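Local coordinates for putative outer membrane protein (LpxR) (Salmonella typhimurium, PDB 3FID) that deacylates lipid A, the membrane-embedded part of lipopolysaccharide, as a beta-barrel enzyme of the outer membrane, at residues D47-S52 with R204-H209; R77-A81 with A132-I137; L92-R98 with K191-D196; R140-K146 with A170-F176. All blocks are in the same frame, centred on the assembly; numbering follows the deposited sequence.

Contact 1. Residues D47-S52 with R204-H209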
# COMPACT_ATOMS: atom_id res chain seq x y z
N ASP A 47 -16.41 16.87 11.55
CA ASP A 47 -15.00 17.29 11.55
C ASP A 47 -14.11 16.14 12.03
O ASP A 47 -12.94 16.09 11.67
CB ASP A 47 -14.78 18.52 12.44
CG ASP A 47 -15.22 19.82 11.76
OD1 ASP A 47 -15.16 20.89 12.42
OD2 ASP A 47 -15.65 19.78 10.59
N ALA A 48 -14.67 15.23 12.82
CA ALA A 48 -13.88 14.14 13.40
C ALA A 48 -13.85 12.82 12.59
O ALA A 48 -12.97 11.98 12.81
CB ALA A 48 -14.33 13.87 14.81
N SER A 49 -14.80 12.65 11.66
CA SER A 49 -15.10 11.34 11.09
C SER A 49 -15.31 11.35 9.58
O SER A 49 -16.06 12.17 9.04
CB SER A 49 -16.36 10.78 11.73
OG SER A 49 -16.15 10.44 13.09
N GLN A 50 -14.68 10.37 8.91
CA GLN A 50 -14.84 10.18 7.47
C GLN A 50 -15.36 8.81 7.12
O GLN A 50 -15.12 7.82 7.85
CB GLN A 50 -13.51 10.31 6.74
CG GLN A 50 -12.85 11.63 6.79
CD GLN A 50 -11.62 11.67 5.89
OE1 GLN A 50 -10.77 10.75 5.90
NE2 GLN A 50 -11.51 12.73 5.11
N LEU A 51 -16.07 8.76 6.00
CA LEU A 51 -16.41 7.54 5.32
C LEU A 51 -15.74 7.57 3.95
O LEU A 51 -15.96 8.52 3.20
CB LEU A 51 -17.92 7.43 5.14
CG LEU A 51 -18.47 6.13 4.54
CD1 LEU A 51 -18.17 4.84 5.37
CD2 LEU A 51 -19.96 6.30 4.29
N SER A 52 -14.99 6.51 3.63
CA SER A 52 -14.25 6.44 2.36
C SER A 52 -14.69 5.28 1.48
O SER A 52 -15.03 4.22 1.98
CB SER A 52 -12.76 6.27 2.64
OG SER A 52 -12.30 7.37 3.38
N ARG A 204 -3.17 4.80 3.36
CA ARG A 204 -4.27 5.68 2.98
C ARG A 204 -4.27 5.97 1.48
O ARG A 204 -5.30 6.38 0.93
CB ARG A 204 -4.31 6.92 3.87
CG ARG A 204 -4.79 6.60 5.34
CD ARG A 204 -6.31 6.70 5.42
NE ARG A 204 -6.66 8.12 5.43
CZ ARG A 204 -7.84 8.62 5.10
NH1 ARG A 204 -8.83 7.84 4.68
NH2 ARG A 204 -8.00 9.92 5.15
N ARG A 205 -3.13 5.72 0.82
CA ARG A 205 -3.02 5.76 -0.65
C ARG A 205 -3.63 7.04 -1.25
O ARG A 205 -4.41 6.99 -2.21
CB ARG A 205 -3.66 4.50 -1.28
CG ARG A 205 -3.03 3.20 -0.74
CD ARG A 205 -3.59 1.95 -1.41
NE ARG A 205 -3.17 1.79 -2.81
CZ ARG A 205 -3.33 0.66 -3.51
NH1 ARG A 205 -3.89 -0.39 -2.92
NH2 ARG A 205 -2.90 0.56 -4.77
N GLY A 206 -3.27 8.18 -0.68
CA GLY A 206 -3.75 9.45 -1.21
C GLY A 206 -4.90 10.10 -0.45
O GLY A 206 -5.06 11.31 -0.51
N LEU A 207 -5.71 9.32 0.25
CA LEU A 207 -6.80 9.92 0.99
C LEU A 207 -6.25 10.76 2.14
O LEU A 207 -5.25 10.41 2.76
CB LEU A 207 -7.79 8.88 1.48
CG LEU A 207 -8.46 8.10 0.35
CD1 LEU A 207 -9.13 6.86 0.91
CD2 LEU A 207 -9.43 9.01 -0.45
N ILE A 208 -6.91 11.89 2.39
CA ILE A 208 -6.46 12.86 3.41
C ILE A 208 -7.62 13.17 4.35
O ILE A 208 -8.73 13.43 3.89
CB ILE A 208 -5.92 14.17 2.73
CG1 ILE A 208 -4.59 13.87 2.00
CG2 ILE A 208 -5.74 15.32 3.77
CD1 ILE A 208 -4.08 15.01 1.07
N HIS A 209 -7.36 13.15 5.65
CA HIS A 209 -8.32 13.66 6.64
C HIS A 209 -7.70 14.92 7.20
O HIS A 209 -6.69 14.85 7.89
CB HIS A 209 -8.53 12.63 7.75
CG HIS A 209 -9.58 13.02 8.76
ND1 HIS A 209 -9.67 12.44 10.00
CD2 HIS A 209 -10.56 13.95 8.70
CE1 HIS A 209 -10.68 12.98 10.66
NE2 HIS A 209 -11.23 13.91 9.91
O HOH W 1 -13.51 15.25 8.97

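Contact 2. Residues R77-A81 with A132-I137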
# COMPACT_ATOMS: atom_id res chain seq x y z
N ARG A 77 7.81 -15.63 -6.10
CA ARG A 77 6.37 -15.47 -6.24
C ARG A 77 5.95 -15.62 -7.70
O ARG A 77 6.69 -15.25 -8.63
CB ARG A 77 5.86 -14.15 -5.60
CG ARG A 77 6.32 -12.90 -6.27
CD ARG A 77 6.33 -11.72 -5.27
NE ARG A 77 5.05 -11.52 -4.64
CZ ARG A 77 4.86 -10.98 -3.43
NH1 ARG A 77 5.88 -10.63 -2.65
NH2 ARG A 77 3.62 -10.88 -2.98
N ALA A 78 4.77 -16.19 -7.90
CA ALA A 78 4.14 -16.22 -9.20
C ALA A 78 3.60 -14.83 -9.53
O ALA A 78 3.35 -14.04 -8.61
CB ALA A 78 2.97 -17.20 -9.15
N PHE A 79 3.35 -14.55 -10.82
CA PHE A 79 2.52 -13.40 -11.19
C PHE A 79 1.13 -13.51 -10.51
O PHE A 79 0.53 -14.59 -10.43
CB PHE A 79 2.38 -13.27 -12.72
CG PHE A 79 3.58 -12.62 -13.40
CD1 PHE A 79 3.77 -11.23 -13.36
CD2 PHE A 79 4.51 -13.40 -14.08
CE1 PHE A 79 4.89 -10.64 -13.98
CE2 PHE A 79 5.63 -12.83 -14.73
CZ PHE A 79 5.84 -11.46 -14.69
N SER A 80 0.63 -12.39 -9.98
CA SER A 80 -0.74 -12.33 -9.46
C SER A 80 -1.26 -10.89 -9.47
O SER A 80 -0.51 -9.94 -9.62
CB SER A 80 -0.85 -12.93 -8.03
OG SER A 80 -0.18 -12.10 -7.08
N ALA A 81 -2.57 -10.74 -9.31
CA ALA A 81 -3.13 -9.40 -9.08
C ALA A 81 -4.30 -9.46 -8.11
O ALA A 81 -4.98 -10.49 -7.98
CB ALA A 81 -3.53 -8.71 -10.41
N ALA A 132 4.79 -15.66 -18.26
CA ALA A 132 4.39 -16.42 -17.05
C ALA A 132 3.08 -15.97 -16.43
O ALA A 132 2.62 -16.54 -15.45
CB ALA A 132 5.52 -16.48 -16.00
N TRP A 133 2.46 -14.94 -17.02
CA TRP A 133 1.08 -14.61 -16.67
C TRP A 133 0.14 -15.80 -16.94
O TRP A 133 -0.88 -15.91 -16.30
CB TRP A 133 0.62 -13.34 -17.41
CG TRP A 133 0.96 -12.08 -16.69
CD1 TRP A 133 1.86 -11.11 -17.09
CD2 TRP A 133 0.39 -11.62 -15.46
NE1 TRP A 133 1.89 -10.08 -16.16
CE2 TRP A 133 1.00 -10.37 -15.15
CE3 TRP A 133 -0.58 -12.13 -14.59
CZ2 TRP A 133 0.67 -9.62 -14.00
CZ3 TRP A 133 -0.90 -11.40 -13.43
CH2 TRP A 133 -0.26 -10.15 -13.14
N GLN A 134 0.50 -16.70 -17.86
CA GLN A 134 -0.29 -17.92 -18.13
C GLN A 134 -0.30 -18.83 -16.91
O GLN A 134 -1.21 -19.63 -16.74
CB GLN A 134 0.24 -18.68 -19.39
CG GLN A 134 1.66 -19.23 -19.28
CD GLN A 134 2.21 -19.83 -20.60
OE1 GLN A 134 1.47 -20.43 -21.40
NE2 GLN A 134 3.52 -19.69 -20.81
N ASP A 135 0.75 -18.73 -16.09
CA ASP A 135 0.88 -19.55 -14.88
C ASP A 135 0.64 -18.72 -13.60
O ASP A 135 1.19 -19.02 -12.53
CB ASP A 135 2.26 -20.25 -14.89
CG ASP A 135 2.33 -21.43 -13.94
OD1 ASP A 135 1.28 -22.05 -13.65
OD2 ASP A 135 3.46 -21.75 -13.50
N GLN A 136 -0.17 -17.66 -13.71
CA GLN A 136 -0.50 -16.81 -12.55
C GLN A 136 -1.27 -17.55 -11.45
O GLN A 136 -1.78 -18.65 -11.68
CB GLN A 136 -1.26 -15.54 -13.00
CG GLN A 136 -2.70 -15.73 -13.52
CD GLN A 136 -3.32 -14.40 -13.91
OE1 GLN A 136 -3.45 -13.52 -13.08
NE2 GLN A 136 -3.68 -14.24 -15.19
N ILE A 137 -1.35 -16.96 -10.25
CA ILE A 137 -2.19 -17.48 -9.18
C ILE A 137 -3.66 -17.57 -9.60
O ILE A 137 -4.20 -16.62 -10.17
CB ILE A 137 -2.04 -16.66 -7.84
CG1 ILE A 137 -0.55 -16.63 -7.39
CG2 ILE A 137 -2.94 -17.21 -6.74
CD1 ILE A 137 0.08 -18.02 -7.04
O HOH W 2 3.33 -16.84 -12.75

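Contact 3. Residues L92-R98 with K191-D196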
# COMPACT_ATOMS: atom_id res chain seq x y z
N LEU A 92 -11.51 10.24 14.59
CA LEU A 92 -10.90 10.63 15.86
C LEU A 92 -11.92 10.36 16.96
O LEU A 92 -12.92 11.07 17.08
CB LEU A 92 -10.48 12.11 15.84
CG LEU A 92 -9.45 12.51 14.76
CD1 LEU A 92 -9.01 13.94 14.98
CD2 LEU A 92 -8.23 11.60 14.75
N ALA A 93 -11.70 9.31 17.73
CA ALA A 93 -12.58 8.99 18.87
C ALA A 93 -12.46 10.06 19.94
O ALA A 93 -13.47 10.48 20.56
CB ALA A 93 -12.24 7.64 19.45
N THR A 94 -11.22 10.53 20.13
CA THR A 94 -10.90 11.63 21.03
C THR A 94 -9.67 12.39 20.47
O THR A 94 -9.20 12.08 19.38
CB THR A 94 -10.61 11.04 22.42
OG1 THR A 94 -10.12 12.06 23.28
CG2 THR A 94 -9.57 9.99 22.29
N ASN A 95 -9.15 13.38 21.21
CA ASN A 95 -7.89 14.09 20.85
C ASN A 95 -6.63 13.22 20.96
O ASN A 95 -5.55 13.62 20.53
CB ASN A 95 -7.68 15.35 21.71
CG ASN A 95 -8.10 16.66 21.00
OD1 ASN A 95 -8.98 16.69 20.13
ND2 ASN A 95 -7.47 17.76 21.42
N TRP A 96 -6.79 12.04 21.55
CA TRP A 96 -5.67 11.14 21.81
C TRP A 96 -5.81 9.77 21.13
O TRP A 96 -4.94 8.93 21.31
CB TRP A 96 -5.42 10.97 23.31
CG TRP A 96 -6.64 10.49 24.05
CD1 TRP A 96 -7.62 11.28 24.61
CD2 TRP A 96 -7.02 9.12 24.31
NE1 TRP A 96 -8.59 10.48 25.19
CE2 TRP A 96 -8.25 9.16 25.02
CE3 TRP A 96 -6.44 7.88 24.01
CZ2 TRP A 96 -8.91 8.00 25.44
CZ3 TRP A 96 -7.11 6.71 24.44
CH2 TRP A 96 -8.34 6.79 25.13
N LEU A 97 -6.89 9.55 20.38
CA LEU A 97 -7.14 8.26 19.72
C LEU A 97 -7.72 8.44 18.31
O LEU A 97 -8.70 9.17 18.14
CB LEU A 97 -8.11 7.41 20.53
CG LEU A 97 -8.05 5.91 20.17
CD1 LEU A 97 -7.14 5.18 21.16
CD2 LEU A 97 -9.40 5.25 20.09
N ARG A 98 -7.12 7.78 17.32
CA ARG A 98 -7.74 7.60 16.01
C ARG A 98 -8.03 6.11 15.78
O ARG A 98 -7.23 5.26 16.14
CB ARG A 98 -6.85 8.16 14.89
CG ARG A 98 -7.35 7.83 13.47
CD ARG A 98 -6.37 8.27 12.39
NE ARG A 98 -6.25 9.73 12.27
CZ ARG A 98 -7.12 10.53 11.66
NH1 ARG A 98 -6.88 11.83 11.60
NH2 ARG A 98 -8.27 10.04 11.17
N LYS A 191 -2.82 19.15 12.78
CA LYS A 191 -2.91 18.08 13.79
C LYS A 191 -3.66 16.82 13.30
O LYS A 191 -3.21 15.68 13.55
CB LYS A 191 -3.53 18.62 15.10
CG LYS A 191 -3.98 17.53 16.07
CD LYS A 191 -4.71 18.12 17.31
CE LYS A 191 -4.94 17.05 18.36
NZ LYS A 191 -3.73 16.84 19.19
N THR A 192 -4.80 17.02 12.62
CA THR A 192 -5.66 15.89 12.20
C THR A 192 -4.93 15.07 11.11
O THR A 192 -4.86 13.84 11.18
CB THR A 192 -7.03 16.39 11.66
OG1 THR A 192 -7.71 17.12 12.69
CG2 THR A 192 -7.91 15.19 11.24
N PHE A 193 -4.41 15.79 10.10
CA PHE A 193 -3.70 15.17 8.98
C PHE A 193 -2.45 14.43 9.48
O PHE A 193 -2.16 13.31 9.05
CB PHE A 193 -3.35 16.24 7.92
CG PHE A 193 -2.67 15.68 6.65
CD1 PHE A 193 -3.01 14.42 6.12
CD2 PHE A 193 -1.72 16.45 5.97
CE1 PHE A 193 -2.39 13.93 4.94
CE2 PHE A 193 -1.12 15.98 4.79
CZ PHE A 193 -1.44 14.71 4.29
N ASN A 194 -1.74 15.04 10.43
CA ASN A 194 -0.54 14.38 10.95
C ASN A 194 -0.77 12.98 11.51
O ASN A 194 0.11 12.11 11.37
CB ASN A 194 0.16 15.24 12.01
CG ASN A 194 1.06 16.29 11.41
OD1 ASN A 194 1.20 16.39 10.18
ND2 ASN A 194 1.67 17.10 12.28
N SER A 195 -1.92 12.75 12.17
CA SER A 195 -2.22 11.42 12.76
C SER A 195 -2.85 10.45 11.77
O SER A 195 -3.08 9.30 12.11
CB SER A 195 -3.11 11.53 14.01
OG SER A 195 -4.45 11.84 13.65
N ASP A 196 -3.09 10.90 10.53
CA ASP A 196 -3.84 10.11 9.56
C ASP A 196 -2.81 9.23 8.83
O ASP A 196 -2.35 9.59 7.74
CB ASP A 196 -4.58 11.04 8.57
CG ASP A 196 -5.60 10.30 7.72
OD1 ASP A 196 -6.08 9.22 8.14
OD2 ASP A 196 -5.93 10.83 6.63

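Contact 4. Residues R140-K146 with A170-F176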
# COMPACT_ATOMS: atom_id res chain seq x y z
N ARG A 140 -9.38 -16.65 -6.38
CA ARG A 140 -10.09 -16.79 -5.13
C ARG A 140 -10.73 -15.46 -4.85
O ARG A 140 -10.05 -14.44 -4.82
CB ARG A 140 -9.20 -17.20 -3.96
CG ARG A 140 -10.02 -17.29 -2.68
CD ARG A 140 -9.21 -17.65 -1.48
NE ARG A 140 -8.69 -19.01 -1.54
CZ ARG A 140 -7.92 -19.53 -0.59
NH1 ARG A 140 -7.60 -18.80 0.49
NH2 ARG A 140 -7.47 -20.77 -0.71
N TYR A 141 -12.06 -15.48 -4.70
CA TYR A 141 -12.85 -14.29 -4.40
C TYR A 141 -12.93 -14.23 -2.92
O TYR A 141 -12.94 -15.28 -2.25
CB TYR A 141 -14.26 -14.43 -4.99
CG TYR A 141 -14.32 -14.02 -6.42
CD1 TYR A 141 -14.68 -12.72 -6.77
CD2 TYR A 141 -14.00 -14.93 -7.44
CE1 TYR A 141 -14.70 -12.31 -8.12
CE2 TYR A 141 -14.04 -14.53 -8.78
CZ TYR A 141 -14.39 -13.22 -9.10
OH TYR A 141 -14.42 -12.83 -10.42
N GLY A 142 -12.98 -13.03 -2.36
CA GLY A 142 -13.03 -12.94 -0.92
C GLY A 142 -13.28 -11.55 -0.40
O GLY A 142 -13.67 -10.65 -1.13
N TYR A 143 -13.05 -11.40 0.89
CA TYR A 143 -13.26 -10.16 1.59
C TYR A 143 -12.04 -9.91 2.48
O TYR A 143 -11.33 -10.87 2.86
CB TYR A 143 -14.53 -10.26 2.43
CG TYR A 143 -14.36 -11.14 3.65
CD1 TYR A 143 -14.46 -12.53 3.55
CD2 TYR A 143 -14.07 -10.59 4.91
CE1 TYR A 143 -14.29 -13.35 4.66
CE2 TYR A 143 -13.89 -11.40 6.03
CZ TYR A 143 -14.02 -12.78 5.89
OH TYR A 143 -13.84 -13.60 6.99
N THR A 144 -11.79 -8.64 2.79
CA THR A 144 -10.87 -8.31 3.86
C THR A 144 -11.65 -7.51 4.90
O THR A 144 -12.50 -6.72 4.54
CB THR A 144 -9.58 -7.53 3.38
OG1 THR A 144 -9.92 -6.22 2.86
CG2 THR A 144 -8.88 -8.32 2.28
N ALA A 145 -11.40 -7.77 6.18
CA ALA A 145 -11.92 -6.98 7.29
C ALA A 145 -10.71 -6.31 7.90
O ALA A 145 -9.73 -6.99 8.21
CB ALA A 145 -12.60 -7.90 8.32
N LYS A 146 -10.77 -4.99 8.06
CA LYS A 146 -9.58 -4.20 8.41
C LYS A 146 -9.85 -3.32 9.62
O LYS A 146 -10.93 -2.75 9.76
CB LYS A 146 -9.17 -3.31 7.23
CG LYS A 146 -8.78 -4.09 5.97
CD LYS A 146 -8.42 -3.16 4.84
CE LYS A 146 -9.65 -2.63 4.15
NZ LYS A 146 -9.26 -1.60 3.15
N ALA A 170 -5.08 -4.70 12.16
CA ALA A 170 -5.51 -6.07 12.00
C ALA A 170 -6.27 -6.23 10.68
O ALA A 170 -7.11 -5.37 10.31
CB ALA A 170 -6.38 -6.49 13.19
N VAL A 171 -5.95 -7.29 9.95
CA VAL A 171 -6.66 -7.66 8.72
C VAL A 171 -7.04 -9.14 8.84
O VAL A 171 -6.25 -9.95 9.30
CB VAL A 171 -5.78 -7.42 7.45
CG1 VAL A 171 -6.51 -7.83 6.18
CG2 VAL A 171 -5.41 -5.93 7.35
N GLY A 172 -8.26 -9.47 8.43
CA GLY A 172 -8.68 -10.87 8.37
C GLY A 172 -9.49 -11.16 7.12
O GLY A 172 -9.87 -10.24 6.38
N GLY A 173 -9.79 -12.44 6.92
CA GLY A 173 -10.50 -12.91 5.74
C GLY A 173 -9.74 -14.03 5.05
O GLY A 173 -8.80 -14.60 5.62
N ASN A 174 -10.14 -14.33 3.81
CA ASN A 174 -9.63 -15.50 3.09
C ASN A 174 -8.57 -15.15 2.04
O ASN A 174 -8.09 -16.02 1.31
CB ASN A 174 -10.79 -16.31 2.48
CG ASN A 174 -11.60 -15.53 1.42
OD1 ASN A 174 -11.79 -14.30 1.54
ND2 ASN A 174 -12.11 -16.25 0.41
N LEU A 175 -8.18 -13.88 2.01
CA LEU A 175 -7.13 -13.44 1.10
C LEU A 175 -5.87 -13.03 1.88
O LEU A 175 -4.79 -13.55 1.59
CB LEU A 175 -7.62 -12.27 0.23
CG LEU A 175 -8.93 -12.44 -0.54
CD1 LEU A 175 -9.20 -11.22 -1.33
CD2 LEU A 175 -8.83 -13.63 -1.47
N PHE A 176 -6.03 -12.11 2.84
CA PHE A 176 -4.93 -11.69 3.74
C PHE A 176 -5.38 -11.67 5.19
O PHE A 176 -6.51 -11.25 5.52
CB PHE A 176 -4.44 -10.27 3.41
CG PHE A 176 -4.06 -10.06 1.96
CD1 PHE A 176 -2.76 -10.34 1.50
CD2 PHE A 176 -5.01 -9.57 1.07
CE1 PHE A 176 -2.43 -10.13 0.16
CE2 PHE A 176 -4.68 -9.34 -0.25
CZ PHE A 176 -3.40 -9.61 -0.72
O HOH W 3 -8.63 -11.32 3.58

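Contact 1. Residues D47-S52 with R204-H209
Two first torsions bring Gln50 and His209 together: chi1 of -64° sets Gln50 CG beside its backbone N, and chi1 of -176° turns His209 CG away from the backbone N. With Gln50 extended beyond CG, the side chains pass in opposite directions, and Gln50 CG lies over one face of the His209 ring, a CH-pi contact 4.1 Å from its centroid. The amide beyond is bonded at both ends. Gln50 NE2 donates to Ile208 O at 3.1 Å, while Gln50 OE1 accepts from Arg204 NH2 at 3.0 Å. That donor lies in the amide carbonyl plane, but the oxygen stands 30° out of the guanidinium plane. These opposite roles fix which way round the amide sits. At the ring's far end, His209 NE2 makes a long 3.3 Å bond to Asp47 O from above the carbonyl plane, a water bridges the same two atoms (weakly at Asp47), and Ala48 O approaches CE1 at the edge. Arg204 NH2 is also salt-bridged to Asp196, and His209 ND1 bonds to Arg98. The type I' turn 204-207 and the residues after it pack on the Gln50 and Ser52 side of strand 49-60, which runs between strands 33-44 and 80-94.

Contact 2. Residues R77-A81 with A132-I137
Phe79 lays its side chain on the indole of Trp133: from CB outward, one branch follows that indole while the other meets Ala132. Phe79 CB stands over the face of the six-membered ring, 3.7 Å from its centroid and only 12° off the normal, a CH-pi contact. The ring then swings toward the indole's centre: Phe79 CD1 comes to 3.4 Å from Trp133 CE2, and Phe79 CE1 continues to within 3.8 Å of Trp133 NE1. On the other branch, Phe79 CD2 meets Ala132 CB at 3.8 Å, with CE2 nearly as close to the same methyl. The phenyl plane is inclined 31° to the five-membered ring, so the overlap is oblique. Indole nitrogen NE1 spends its hydrogen on Gln118.

The backbone supplies the polar half. Ile137 N donates to Phe79 O at 3.0 Å, almost in line with the carbonyl bond (171° at the oxygen). Water 2 accepts from Phe79 N at 3.0 Å and donates to Ala132 O at 2.8 Å, bridging the two segments once more. Beside this, Ala78 CB rests on Ile137 CD1, and Ile137 CG1 touches Ser80 CB. The contact joins the start of strand 80-94 to the loop between helix 114-125 and strand 140-157. Gln118 of that helix touches Phe79, and Ile59 of strand 49-60 packs on Trp133.

Contact 3. Residues L92-R98 with K191-D196
The tight hairpin turn between barrel strands 80-94 and 97-108 meets the short helix 191-194 here, with Arg98 reaching across to Ser195 and Thr192. Arg98 grips one oxygen side-on: NE lies 3.1 Å and NH1 3.2 Å from Ser195 OG, which sits close to the guanidinium plane. Extended as far as CD, the arginine bends at chi3 (-68°) and turns its guanidinium at chi4 (-77°), which brings the NE/NH1 edge to the serine. Arg98 NH1 also makes a weak bond to Thr192 O at 2.9 Å, its angle at the hydrogen only 126°. Carbonyls at the C-terminal end of a helix probably suit a cation electrostatically. Asp196 OD1 lies over one guanidinium face, 3.8 Å from Arg98 NH2. This is a long salt bridge of charge alone, since no N-H points at the oxygen. Leu92 CD2 covers the opposite face, and Leu92 CD1 meets Thr192 CG2 at 4.1 Å. Arg98 NH2 is claimed by Asn90. Trp96 and Leu97 touch bound detergent, marking the outer surface of the barrel close by. Helix 191-194 and the residue after it are further flanked by neighbouring strands: Thr152 of strand 140-157 and Tyr165 of strand 160-173 both touch Ser195.

Contact 4. Residues R140-K146 with A170-F176
Arg140 begins the strand 140-157 side of a beta hairpin whose other arm is strand 160-173, antiparallel neighbours in the barrel wall. Its NH1 donates to Asn174 O at 2.9 Å, with the oxygen just 3° out of the guanidinium plane. Tyr141 O accepts from Asn174 ND2 at 3.0 Å. Gly142, lacking a side chain, leaves Asn174 OD1 able to lie against its CA. Tyr143 N then donates to that OD1 at 3.2 Å, so the Asn174 amide bonds the strand on both sides of Gly142. The Tyr143 ring places one face over Gly173 CA, 3.9 Å from the ring centroid, a CH-pi contact. Near Tyr143 O, water 3 accepts from Phe176 N at 2.8 Å. Thr144 turns its CG2 to the edge of the Phe176 ring. Regular pairing holds at Ala145, whose N and O each bond to Gly172, Ala145 N to Gly172 O measuring 2.9 Å. Lys146 and Val171 share a face of the sheet. The lysine bends at chi3 (-81°) and carries NZ away to a salt bridge with Asp104, a zinc ligand, while Lys146 CG stays 4.1 Å from Val171 CG2.

How the contacts relate
Contacts 1 and 3 touch directly, their centres 11 Å apart, by a salt bridge (Arg204 NH2 to Asp196 OD2, 2.7 Å), a probable backbone hydrogen bond between adjacent strands (Ala48 O to Leu92 N, 2.9 Å) and packing of His209 on Thr192 and Phe193. Contact 2 lies across the chain's centre, about 40 Å from contact 3 between centres, although both use strand 80-94. Contact 4 follows contact 2 closely in sequence, their centres about 20 Å apart. Zinc ions are bound near several interfaces: the side chain of Lys146 in contact 4 is about 4 Å from one, Gln50 of contact 1 about 7 Å and Phe79 of contact 2 about 8 Å. Detergent touches the turn of contact 3.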